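Local structure of protein ACDH-11, isoform b (Caenorhabditis elegans, 4Y9J) at residues N244-E247 / G248-L252; L452-D455 / V456-V459; K340-F344 / G345-S349. The protein belongs to the acyl-CoA dehydrogenase family of flavoproteins, carries an AidB-like N-terminal domain and binds flavin-adenine dinucleotide as an assembly of four chains. All blocks are in the same frame, centred on the assembly; numbering follows the deposited sequence.

Along the chain, interaction 1 comes first, then interaction 3, then interaction 2. Interaction 1 is a surface turn of the beta-rich middle domain, whereas interactions 2 and 3 fall in the mostly helical C-terminal domain of the acyl-CoA dehydrogenase family, on helix 449-461 and on the hairpin between helices 304-338 and 352-383. The centres of interactions 1 and 2 lie about 23 Å apart, and both grip the same UCC molecule from different domains. Interaction 3 sits about 46 Å from interaction 2 and 63 Å from interaction 1, centre to centre, and binds an FAD that a neighbouring subunit also holds. This FAD site is therefore built from two chains, consistent with the cofactor depending on the assembly.

Interaction 1: N244-E247 / G248-L252; sequences NALE and GSRGL. With UCC (S-{(3S,5R,9R)-1-[(2R,3S,4R,5R)-5-(6-amino-9H-purin-9-yl)-4-hydroxy-3-(phosphonooxy)tetrahydrofuran-2-yl]-3,5,9-trihydroxy-8,8-dimethyl-3,5-dioxido-10,14-dioxo-2,4,6-trioxa-11,15-diaza-3lambda~5~,5lambda~5~-diphosphaheptadecan-17-yl} undecanethioate), chain F.
A 3-10 turn joins strand 244-245 to strand 252-258 in the acyl-CoA dehydrogenase middle domain, and within it Leu246 packs against Gly251 and alongside Arg250. The turn is closed by two backbone hydrogen bonds, from Gly251 N to Gly248 O and from Leu252 N to Ser249 O, both 3.1 Å. Leu246 meets it with backbone and side chain alike: the CA-H of Gly251 points almost straight at Leu246 O, with CA and O 3.5 Å apart and an angle of 172° at the hydrogen. Further out, the side chains of Leu246 and Arg250 run side by side in the same direction, and Leu246 CD2 rests 3.9 Å from Arg250 CB. A water ties the two limbs together as well, accepting from Leu246 N at 2.8 Å and donating to Gly251 O at 3.1 Å. Arg237 NH1, on strand 231-238, hydrogen-bonds to both Leu246 O and Gly248 O and fastens the loop to the sheet. Ahead of the turn, Asn244 and Ala245 pair with an antiparallel strand of the second subunit, which carries the sheet across the interface. The turn also presents Ser249 to UCC. With its hydroxyl turned anti to the backbone N (chi1 -169°), Ser249 OG donates a very short hydrogen bond of 2.5 Å to phosphate oxygen O21 of UCC.

Interaction 2: L452-D455 / V456-V459; sequences LSLD and VLRV. With UCC (S-{(3S,5R,9R)-1-[(2R,3S,4R,5R)-5-(6-amino-9H-purin-9-yl)-4-hydroxy-3-(phosphonooxy)tetrahydrofuran-2-yl]-3,5,9-trihydroxy-8,8-dimethyl-3,5-dioxido-10,14-dioxo-2,4,6-trioxa-11,15-diaza-3lambda~5~,5lambda~5~-diphosphaheptadecan-17-yl} undecanethioate), chain F.
Arg458 uses its whole guanidinium edge, bonding to Asp455 one turn back and to UCC. Its NH1 donates to Asp455 OD1 at 2.7 Å in a salt bridge; the carboxylate oxygen is met on its anti side, and the two flat groups are turned 44° apart. NE and NH2 together grip phosphate oxygen O12 of UCC, each at 3.0 Å, while NH1 and NH2 share the hydroxyl oxygen OP3 of UCC at 3.2 and 3.1 Å. A bend at chi3 (-76°) swings the group into this position, and UCC C8, from the adenine, lies 3.7 Å above one guanidinium face, toward its rim. Asp455 OD1 makes a second salt bridge, to Arg396 on helix 389-419, so this one carboxylate oxygen serves two arginines and probably helps to position Arg458. Behind these groups run the i to i+4 backbone bonds, among them Arg458 N to Leu454 O. Leu454 CD2 and Leu457 CD1 pack 4.3 Å apart; Leu454 also touches FAD and Leu353 of the third subunit, and Leu457 packs on helix 524-545. The arrangement is an i to i+3 salt bridge along an alpha helix, its arginine lining the phosphate and adenine end of the UCC pocket.

Interaction 3: K340-F344 / G345-S349; sequences KRVVF and GQTQS. With FAD (flavin-adenine dinucleotide), chain C.
The guanidinium of Arg341 and the amide of Gln348 stand nearly perpendicular, 83° between their planes, with Gln348 CD 3.9 Å from Arg341 CB. The guanidinium receives FAD O2A at its edge: NE donates to this phosphate oxygen at 2.6 Å, and NH2 adds weak bonds to O2A and O2P. The Gln348 chain extends beyond CG and delivers NE2 to the ribose oxygen O4B of FAD at 2.9 Å. At the edge of the Phe344 ring, in its plane, lies adenine atom N7A of FAD, 3.4 Å from CE2; Val343 CG2 approaches the same N7A at 3.7 Å. These residues are brought together by a beta hairpin with a type I' turn from Val343 to Gln346, in which Phe344 and Gly345 both have positive phi. Its backbone is joined by Val343 N to Gln346 O at 2.8 Å, by a weak return bond from Gln346 N to Val343 O, and by Gln348 N to Arg341 O at 2.9 Å. The hairpin follows helix 304-338 and precedes helix 352-383 in the chain: Gln348 packs on Tyr337 and Ser338 of the first helix, while Asp198 of the third subunit takes the hydrogen bond from Phe344 N.

Interaction 1: N244-E247 / G248-L252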
loop_
_atom_site.group_PDB
_atom_site.type_symbol
_atom_site.label_atom_id
_atom_site.label_comp_id
_atom_site.label_asym_id
_atom_site.label_seq_id
_atom_site.Cartn_x
_atom_site.Cartn_y
_atom_site.Cartn_z
ATOM N N ASN B 244 29.310 -0.164 37.653
ATOM C CA ASN B 244 28.250 0.748 38.091
ATOM C C ASN B 244 28.243 2.022 37.234
ATOM O O ASN B 244 29.206 2.321 36.535
ATOM C CB ASN B 244 28.422 1.132 39.578
ATOM C CG ASN B 244 28.363 -0.070 40.534
ATOM O OD1 ASN B 244 27.638 -1.042 40.335
ATOM N ND2 ASN B 244 29.124 0.016 41.600
ATOM N N ALA B 245 27.159 2.777 37.344
ATOM C CA ALA B 245 27.023 4.043 36.671
ATOM C C ALA B 245 26.324 5.043 37.618
ATOM O O ALA B 245 25.802 4.638 38.658
ATOM C CB ALA B 245 26.232 3.848 35.380
ATOM N N LEU B 246 26.363 6.332 37.294
ATOM C CA LEU B 246 25.705 7.356 38.116
ATOM C C LEU B 246 24.300 7.638 37.578
ATOM O O LEU B 246 24.140 7.860 36.382
ATOM C CB LEU B 246 26.481 8.666 38.064
ATOM C CG LEU B 246 27.252 9.245 39.251
ATOM C CD1 LEU B 246 28.701 8.772 39.303
ATOM C CD2 LEU B 246 27.194 10.775 39.174
ATOM N N GLU B 247 23.299 7.690 38.453
ATOM C CA GLU B 247 22.000 8.226 38.041
ATOM C C GLU B 247 22.056 9.723 37.841
ATOM O O GLU B 247 22.951 10.370 38.323
ATOM C CB GLU B 247 20.946 7.951 39.089
ATOM C CG GLU B 247 20.637 6.474 39.239
ATOM C CD GLU B 247 19.340 6.245 39.990
ATOM O OE1 GLU B 247 19.276 6.659 41.174
ATOM O OE2 GLU B 247 18.417 5.661 39.361
ATOM N N GLY B 248 21.050 10.268 37.181
ATOM C CA GLY B 248 20.838 11.701 37.084
ATOM C C GLY B 248 21.690 12.383 36.030
ATOM O O GLY B 248 22.415 11.736 35.293
ATOM N N SER B 249 21.596 13.708 35.967
ATOM C CA SER B 249 22.290 14.499 34.936
ATOM C C SER B 249 23.775 14.276 35.008
ATOM O O SER B 249 24.449 14.181 34.005
ATOM C CB SER B 249 22.021 15.999 35.093
ATOM O OG SER B 249 22.478 16.708 33.972
ATOM N N ARG B 250 24.273 14.213 36.222
ATOM C CA ARG B 250 25.710 14.075 36.451
ATOM C C ARG B 250 26.318 12.754 35.958
ATOM O O ARG B 250 27.544 12.648 35.801
ATOM C CB ARG B 250 25.980 14.233 37.958
ATOM C CG ARG B 250 27.380 14.688 38.291
ATOM C CD ARG B 250 27.746 16.056 37.675
ATOM N NE ARG B 250 29.060 16.619 38.099
ATOM C CZ ARG B 250 30.226 16.542 37.419
ATOM N NH1 ARG B 250 30.325 15.900 36.259
ATOM N NH2 ARG B 250 31.323 17.107 37.914
ATOM N N GLY B 251 25.485 11.734 35.731
ATOM C CA GLY B 251 26.006 10.490 35.107
ATOM C C GLY B 251 26.104 10.465 33.588
ATOM O O GLY B 251 26.584 9.491 33.021
ATOM N N LEU B 252 25.626 11.506 32.912
ATOM C CA LEU B 252 25.624 11.541 31.464
ATOM C C LEU B 252 26.854 12.189 30.870
ATOM O O LEU B 252 27.317 13.226 31.362
ATOM C CB LEU B 252 24.357 12.241 30.996
ATOM C CG LEU B 252 23.069 11.506 31.331
ATOM C CD1 LEU B 252 21.903 12.414 30.989
ATOM C CD2 LEU B 252 22.945 10.195 30.531
HETATM O OA1 UCC F . 13.785 16.547 19.280
HETATM C CA1 UCC F . 14.953 16.317 18.778
HETATM C CA2 UCC F . 15.368 16.267 17.303
HETATM C CA3 UCC F . 14.472 16.856 16.258
HETATM C CA4 UCC F . 15.279 17.641 15.172
HETATM C CA5 UCC F . 14.973 19.140 15.294
HETATM C CA6 UCC F . 14.786 19.770 13.958
HETATM C CA7 UCC F . 14.483 21.255 14.072
HETATM C CA8 UCC F . 14.551 21.568 12.631
HETATM C CA9 UCC F . 13.540 22.364 12.004
HETATM C C10 UCC F . 12.741 21.645 11.013
HETATM C C11 UCC F . 11.353 21.719 11.633
HETATM S S UCC F . 16.332 15.959 19.654
HETATM C CP1 UCC F . 15.905 15.922 21.436
HETATM C CP2 UCC F . 15.406 17.216 22.000
HETATM N NP1 UCC F . 15.354 17.207 23.477
HETATM C CP3 UCC F . 15.211 18.382 24.093
HETATM O OP1 UCC F . 14.999 19.448 23.514
HETATM C CP4 UCC F . 15.394 18.388 25.596
HETATM C CP5 UCC F . 14.186 19.076 26.249
HETATM N NP2 UCC F . 14.577 19.184 27.649
HETATM C CP6 UCC F . 15.334 20.160 28.148
HETATM O OP2 UCC F . 15.693 21.133 27.500
HETATM C CP8 UCC F . 15.621 20.040 29.631
HETATM O OP3 UCC F . 15.429 21.348 30.251
HETATM C CPB UCC F . 17.043 19.708 30.018
HETATM C CP7 UCC F . 18.200 20.416 29.297
HETATM C CP9 UCC F . 17.253 18.365 29.192
HETATM C CPA UCC F . 17.186 19.021 31.394
HETATM O O7 UCC F . 18.578 18.693 31.630
HETATM P P2 UCC F . 19.109 18.461 33.143
HETATM O O21 UCC F . 20.578 18.068 33.125
HETATM O O22 UCC F . 18.011 17.666 33.864
HETATM O O6 UCC F . 18.924 19.972 33.718
HETATM P P1 UCC F . 20.035 20.978 34.258
HETATM O O11 UCC F . 20.797 20.432 35.458
HETATM O O12 UCC F . 19.270 22.260 34.395
HETATM O "O5'" UCC F . 21.028 21.053 32.920
HETATM C "C5'" UCC F . 22.409 20.626 33.015
HETATM C "C4'" UCC F . 23.377 21.715 32.515
HETATM C "C3'" UCC F . 23.255 22.992 33.342
HETATM O "O3'" UCC F . 24.542 23.557 33.321
HETATM P P3 UCC F . 25.415 23.717 34.627
HETATM O O33 UCC F . 26.716 24.254 34.072
HETATM O O32 UCC F . 25.645 22.302 35.105
HETATM O O31 UCC F . 24.575 24.655 35.530
HETATM C "C2'" UCC F . 22.303 23.900 32.576
HETATM O "O2'" UCC F . 22.572 25.297 32.684
HETATM O "O4'" UCC F . 23.043 22.080 31.160
HETATM C "C1'" UCC F . 22.674 23.453 31.156
HETATM N N9 UCC F . 21.660 23.706 30.122
HETATM C C4 UCC F . 21.818 24.645 29.196
HETATM N N3 UCC F . 22.805 25.507 28.853
HETATM C C8 UCC F . 20.451 23.107 30.010
HETATM N N7 UCC F . 19.809 23.632 28.950
HETATM C C5 UCC F . 20.598 24.580 28.395
HETATM C C6 UCC F . 20.539 25.479 27.211
HETATM N N6 UCC F . 19.433 25.465 26.425
HETATM N N1 UCC F . 21.583 26.346 27.008
HETATM C C2 UCC F . 22.668 26.346 27.810
HETATM O O HOH W 1 27.427 7.099 34.771
#

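Interaction 2: L452-D455 / V456-V459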
loop_
_atom_site.group_PDB
_atom_site.type_symbol
_atom_site.label_atom_id
_atom_site.label_comp_id
_atom_site.label_asym_id
_atom_site.label_seq_id
_atom_site.Cartn_x
_atom_site.Cartn_y
_atom_site.Cartn_z
ATOM N N LEU B 452 10.323 24.439 27.418
ATOM C CA LEU B 452 11.116 25.628 27.092
ATOM C C LEU B 452 10.765 26.832 27.942
ATOM O O LEU B 452 11.635 27.720 28.202
ATOM C CB LEU B 452 11.056 25.965 25.611
ATOM C CG LEU B 452 11.720 24.910 24.711
ATOM C CD1 LEU B 452 11.722 25.386 23.267
ATOM C CD2 LEU B 452 13.135 24.563 25.114
ATOM N N SER B 453 9.511 26.946 28.349
ATOM C CA SER B 453 9.141 28.011 29.299
ATOM C C SER B 453 9.899 27.839 30.626
ATOM O O SER B 453 10.292 28.820 31.240
ATOM C CB SER B 453 7.622 28.062 29.520
ATOM O OG SER B 453 6.896 28.402 28.342
ATOM N N LEU B 454 10.146 26.591 31.024
ATOM C CA LEU B 454 10.956 26.309 32.170
ATOM C C LEU B 454 12.440 26.659 31.939
ATOM O O LEU B 454 13.110 27.073 32.894
ATOM C CB LEU B 454 10.818 24.865 32.558
ATOM C CG LEU B 454 9.454 24.533 33.126
ATOM C CD1 LEU B 454 9.408 23.067 33.432
ATOM C CD2 LEU B 454 9.177 25.281 34.391
ATOM N N ASP B 455 12.920 26.548 30.708
ATOM C CA ASP B 455 14.289 26.942 30.350
ATOM C C ASP B 455 14.392 28.432 30.453
ATOM O O ASP B 455 15.427 28.960 30.904
ATOM C CB ASP B 455 14.692 26.483 28.949
ATOM C CG ASP B 455 16.166 26.822 28.608
ATOM O OD1 ASP B 455 17.058 26.445 29.411
ATOM O OD2 ASP B 455 16.467 27.464 27.554
ATOM N N VAL B 456 13.339 29.145 30.062
ATOM C CA VAL B 456 13.372 30.582 30.273
ATOM C C VAL B 456 13.625 30.901 31.771
ATOM O O VAL B 456 14.390 31.849 32.151
ATOM C CB VAL B 456 12.080 31.243 29.755
ATOM C CG1 VAL B 456 12.053 32.698 30.165
ATOM C CG2 VAL B 456 11.990 31.151 28.249
ATOM N N LEU B 457 12.942 30.141 32.634
ATOM C CA LEU B 457 13.146 30.290 34.075
ATOM C C LEU B 457 14.568 29.855 34.517
ATOM O O LEU B 457 15.179 30.485 35.374
ATOM C CB LEU B 457 12.076 29.537 34.861
ATOM C CG LEU B 457 10.644 30.051 34.668
ATOM C CD1 LEU B 457 9.796 29.325 35.694
ATOM C CD2 LEU B 457 10.497 31.578 34.832
ATOM N N ARG B 458 15.112 28.783 33.952
ATOM C CA ARG B 458 16.508 28.460 34.227
ATOM C C ARG B 458 17.412 29.655 33.844
ATOM O O ARG B 458 18.406 29.966 34.566
ATOM C CB ARG B 458 16.890 27.204 33.453
ATOM C CG ARG B 458 18.389 26.853 33.464
ATOM C CD ARG B 458 18.685 25.864 32.327
ATOM N NE ARG B 458 18.235 24.525 32.672
ATOM C CZ ARG B 458 17.254 23.830 32.082
ATOM N NH1 ARG B 458 16.571 24.283 31.022
ATOM N NH2 ARG B 458 16.968 22.628 32.570
ATOM N N VAL B 459 17.097 30.328 32.728
ATOM C CA VAL B 459 17.857 31.522 32.315
ATOM C C VAL B 459 17.895 32.582 33.404
ATOM O O VAL B 459 18.972 33.145 33.712
ATOM C CB VAL B 459 17.419 32.096 30.948
ATOM C CG1 VAL B 459 18.274 33.329 30.620
ATOM C CG2 VAL B 459 17.670 31.062 29.883
HETATM O OA1 UCC F . 13.785 16.547 19.280
HETATM C CA1 UCC F . 14.953 16.317 18.778
HETATM C CA2 UCC F . 15.368 16.267 17.303
HETATM C CA3 UCC F . 14.472 16.856 16.258
HETATM C CA4 UCC F . 15.279 17.641 15.172
HETATM C CA5 UCC F . 14.973 19.140 15.294
HETATM C CA6 UCC F . 14.786 19.770 13.958
HETATM C CA7 UCC F . 14.483 21.255 14.072
HETATM C CA8 UCC F . 14.551 21.568 12.631
HETATM C CA9 UCC F . 13.540 22.364 12.004
HETATM C C10 UCC F . 12.741 21.645 11.013
HETATM C C11 UCC F . 11.353 21.719 11.633
HETATM S S UCC F . 16.332 15.959 19.654
HETATM C CP1 UCC F . 15.905 15.922 21.436
HETATM C CP2 UCC F . 15.406 17.216 22.000
HETATM N NP1 UCC F . 15.354 17.207 23.477
HETATM C CP3 UCC F . 15.211 18.382 24.093
HETATM O OP1 UCC F . 14.999 19.448 23.514
HETATM C CP4 UCC F . 15.394 18.388 25.596
HETATM C CP5 UCC F . 14.186 19.076 26.249
HETATM N NP2 UCC F . 14.577 19.184 27.649
HETATM C CP6 UCC F . 15.334 20.160 28.148
HETATM O OP2 UCC F . 15.693 21.133 27.500
HETATM C CP8 UCC F . 15.621 20.040 29.631
HETATM O OP3 UCC F . 15.429 21.348 30.251
HETATM C CPB UCC F . 17.043 19.708 30.018
HETATM C CP7 UCC F . 18.200 20.416 29.297
HETATM C CP9 UCC F . 17.253 18.365 29.192
HETATM C CPA UCC F . 17.186 19.021 31.394
HETATM O O7 UCC F . 18.578 18.693 31.630
HETATM P P2 UCC F . 19.109 18.461 33.143
HETATM O O21 UCC F . 20.578 18.068 33.125
HETATM O O22 UCC F . 18.011 17.666 33.864
HETATM O O6 UCC F . 18.924 19.972 33.718
HETATM P P1 UCC F . 20.035 20.978 34.258
HETATM O O11 UCC F . 20.797 20.432 35.458
HETATM O O12 UCC F . 19.270 22.260 34.395
HETATM O "O5'" UCC F . 21.028 21.053 32.920
HETATM C "C5'" UCC F . 22.409 20.626 33.015
HETATM C "C4'" UCC F . 23.377 21.715 32.515
HETATM C "C3'" UCC F . 23.255 22.992 33.342
HETATM O "O3'" UCC F . 24.542 23.557 33.321
HETATM P P3 UCC F . 25.415 23.717 34.627
HETATM O O33 UCC F . 26.716 24.254 34.072
HETATM O O32 UCC F . 25.645 22.302 35.105
HETATM O O31 UCC F . 24.575 24.655 35.530
HETATM C "C2'" UCC F . 22.303 23.900 32.576
HETATM O "O2'" UCC F . 22.572 25.297 32.684
HETATM O "O4'" UCC F . 23.043 22.080 31.160
HETATM C "C1'" UCC F . 22.674 23.453 31.156
HETATM N N9 UCC F . 21.660 23.706 30.122
HETATM C C4 UCC F . 21.818 24.645 29.196
HETATM N N3 UCC F . 22.805 25.507 28.853
HETATM C C8 UCC F . 20.451 23.107 30.010
HETATM N N7 UCC F . 19.809 23.632 28.950
HETATM C C5 UCC F . 20.598 24.580 28.395
HETATM C C6 UCC F . 20.539 25.479 27.211
HETATM N N6 UCC F . 19.433 25.465 26.425
HETATM N N1 UCC F . 21.583 26.346 27.008
HETATM C C2 UCC F . 22.668 26.346 27.810
#

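Interaction 3: K340-F344 / G345-S349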
loop_
_atom_site.group_PDB
_atom_site.type_symbol
_atom_site.label_atom_id
_atom_site.label_comp_id
_atom_site.label_asym_id
_atom_site.label_seq_id
_atom_site.Cartn_x
_atom_site.Cartn_y
_atom_site.Cartn_z
ATOM N N LYS B 340 -7.978 34.686 -6.960
ATOM C CA LYS B 340 -8.430 33.755 -7.983
ATOM C C LYS B 340 -9.780 33.068 -7.661
ATOM O O LYS B 340 -10.422 32.539 -8.552
ATOM C CB LYS B 340 -7.424 32.571 -8.054
ATOM C CG LYS B 340 -6.200 32.769 -8.898
ATOM C CD LYS B 340 -5.422 31.473 -8.805
ATOM C CE LYS B 340 -4.195 31.661 -7.979
ATOM N NZ LYS B 340 -3.133 32.254 -8.828
ATOM N N ARG B 341 -10.169 33.029 -6.392
ATOM C CA ARG B 341 -11.357 32.259 -5.976
ATOM C C ARG B 341 -12.509 33.226 -5.841
ATOM O O ARG B 341 -12.447 34.081 -4.997
ATOM C CB ARG B 341 -11.104 31.548 -4.647
ATOM C CG ARG B 341 -12.234 30.639 -4.168
ATOM C CD ARG B 341 -12.727 29.604 -5.199
ATOM N NE ARG B 341 -13.778 28.715 -4.628
ATOM C CZ ARG B 341 -14.420 27.702 -5.270
ATOM N NH1 ARG B 341 -14.141 27.343 -6.521
ATOM N NH2 ARG B 341 -15.370 26.995 -4.618
ATOM N N VAL B 342 -13.548 33.048 -6.662
ATOM C CA VAL B 342 -14.776 33.860 -6.602
ATOM C C VAL B 342 -15.736 33.253 -5.623
ATOM O O VAL B 342 -16.047 32.039 -5.689
ATOM C CB VAL B 342 -15.479 33.946 -7.956
ATOM C CG1 VAL B 342 -16.725 34.827 -7.848
ATOM C CG2 VAL B 342 -14.512 34.505 -9.003
ATOM N N VAL B 343 -16.186 34.095 -4.709
ATOM C CA VAL B 343 -17.213 33.744 -3.755
ATOM C C VAL B 343 -18.199 34.932 -3.646
ATOM O O VAL B 343 -17.829 36.084 -3.388
ATOM C CB VAL B 343 -16.654 33.361 -2.375
ATOM C CG1 VAL B 343 -15.678 32.166 -2.495
ATOM C CG2 VAL B 343 -16.050 34.594 -1.693
ATOM N N PHE B 344 -19.454 34.603 -3.940
ATOM C CA PHE B 344 -20.573 35.532 -3.884
ATOM C C PHE B 344 -20.284 36.687 -4.806
ATOM O O PHE B 344 -20.500 37.832 -4.452
ATOM C CB PHE B 344 -20.869 35.980 -2.450
ATOM C CG PHE B 344 -21.403 34.878 -1.578
ATOM C CD1 PHE B 344 -22.779 34.596 -1.543
ATOM C CD2 PHE B 344 -20.546 34.112 -0.796
ATOM C CE1 PHE B 344 -23.283 33.567 -0.730
ATOM C CE2 PHE B 344 -21.037 33.086 0.024
ATOM C CZ PHE B 344 -22.407 32.809 0.047
ATOM N N GLY B 345 -19.778 36.347 -5.993
ATOM C CA GLY B 345 -19.694 37.277 -7.083
ATOM C C GLY B 345 -18.412 38.077 -7.135
ATOM O O GLY B 345 -18.250 38.858 -8.027
ATOM N N GLN B 346 -17.530 37.940 -6.156
ATOM C CA GLN B 346 -16.162 38.477 -6.338
ATOM C C GLN B 346 -15.058 37.703 -5.622
ATOM O O GLN B 346 -15.344 36.780 -4.842
ATOM C CB GLN B 346 -16.094 39.956 -5.991
ATOM C CG GLN B 346 -16.361 40.257 -4.544
ATOM C CD GLN B 346 -16.786 41.688 -4.394
ATOM O OE1 GLN B 346 -16.789 42.437 -5.369
ATOM N NE2 GLN B 346 -17.161 42.075 -3.177
ATOM N N THR B 347 -13.792 38.062 -5.931
ATOM C CA THR B 347 -12.673 37.298 -5.460
ATOM C C THR B 347 -12.611 37.479 -3.948
ATOM O O THR B 347 -12.982 38.544 -3.406
ATOM C CB THR B 347 -11.334 37.674 -6.142
ATOM O OG1 THR B 347 -11.070 39.073 -5.983
ATOM C CG2 THR B 347 -11.373 37.364 -7.633
ATOM N N GLN B 348 -12.227 36.421 -3.266
ATOM C CA GLN B 348 -12.067 36.511 -1.789
ATOM C C GLN B 348 -11.354 37.779 -1.347
ATOM O O GLN B 348 -11.666 38.343 -0.328
ATOM C CB GLN B 348 -11.294 35.360 -1.208
ATOM C CG GLN B 348 -11.948 34.020 -1.356
ATOM C CD GLN B 348 -11.012 32.879 -0.950
ATOM O OE1 GLN B 348 -9.794 32.945 -1.120
ATOM N NE2 GLN B 348 -11.601 31.813 -0.426
ATOM N N SER B 349 -10.351 38.171 -2.110
ATOM C CA SER B 349 -9.533 39.300 -1.750
ATOM C C SER B 349 -10.313 40.598 -1.575
ATOM O O SER B 349 -9.806 41.517 -0.935
ATOM C CB SER B 349 -8.449 39.475 -2.831
ATOM O OG SER B 349 -8.996 39.931 -4.048
HETATM P PA FAD C . -14.943 28.259 -0.660
HETATM O O1A FAD C . -16.306 29.008 -0.466
HETATM O O2A FAD C . -14.331 28.300 -2.070
HETATM O O5B FAD C . -13.734 28.900 0.242
HETATM C C5B FAD C . -13.947 29.124 1.615
HETATM C C4B FAD C . -13.177 30.372 1.939
HETATM O O4B FAD C . -13.910 31.409 1.248
HETATM C C3B FAD C . -13.226 30.612 3.443
HETATM O O3B FAD C . -12.144 31.447 3.927
HETATM C C2B FAD C . -14.572 31.328 3.580
HETATM O O2B FAD C . -14.621 32.187 4.703
HETATM C C1B FAD C . -14.467 32.211 2.338
HETATM N N9A FAD C . -15.770 32.811 2.008
HETATM C C8A FAD C . -16.772 32.198 1.293
HETATM N N7A FAD C . -17.824 33.106 1.167
HETATM C C5A FAD C . -17.447 34.295 1.804
HETATM C C6A FAD C . -18.040 35.623 2.042
HETATM N N6A FAD C . -19.274 35.806 1.543
HETATM N N1A FAD C . -17.332 36.560 2.714
HETATM C C2A FAD C . -16.099 36.363 3.213
HETATM N N3A FAD C . -15.495 35.162 3.035
HETATM C C4A FAD C . -16.096 34.115 2.371
HETATM N N1 FAD C . -20.520 19.289 0.798
HETATM C C2 FAD C . -21.683 18.685 0.498
HETATM O O2 FAD C . -22.562 19.363 -0.021
HETATM N N3 FAD C . -21.929 17.418 0.820
HETATM C C4 FAD C . -21.028 16.622 1.366
HETATM O O4 FAD C . -21.224 15.419 1.607
HETATM C C4X FAD C . -19.697 17.193 1.712
HETATM N N5 FAD C . -18.669 16.456 2.228
HETATM C C5X FAD C . -17.480 17.038 2.590
HETATM C C6 FAD C . -16.425 16.308 3.153
HETATM C C7 FAD C . -15.217 16.962 3.486
HETATM C C7M FAD C . -14.124 16.195 4.130
HETATM C C8 FAD C . -15.061 18.392 3.213
HETATM C C8M FAD C . -13.758 19.118 3.564
HETATM C C9 FAD C . -16.087 19.124 2.645
HETATM C C9A FAD C . -17.289 18.501 2.309
HETATM N N10 FAD C . -18.297 19.191 1.701
HETATM C C10 FAD C . -19.520 18.603 1.380
HETATM C "C1'" FAD C . -18.054 20.582 1.334
HETATM C "C2'" FAD C . -18.120 21.689 2.353
HETATM O "O2'" FAD C . -19.484 21.923 2.785
HETATM C "C3'" FAD C . -17.405 22.844 1.646
HETATM O "O3'" FAD C . -15.987 22.640 1.631
HETATM C "C4'" FAD C . -17.644 24.070 2.477
HETATM O "O4'" FAD C . -19.054 24.375 2.354
HETATM C "C5'" FAD C . -16.695 25.182 1.998
HETATM O "O5'" FAD C . -17.029 25.490 0.637
HETATM P P FAD C . -15.845 25.453 -0.507
HETATM O O1P FAD C . -15.062 24.169 -0.346
HETATM O O2P FAD C . -16.546 25.715 -1.846
HETATM O O3P FAD C . -14.956 26.724 -0.033
#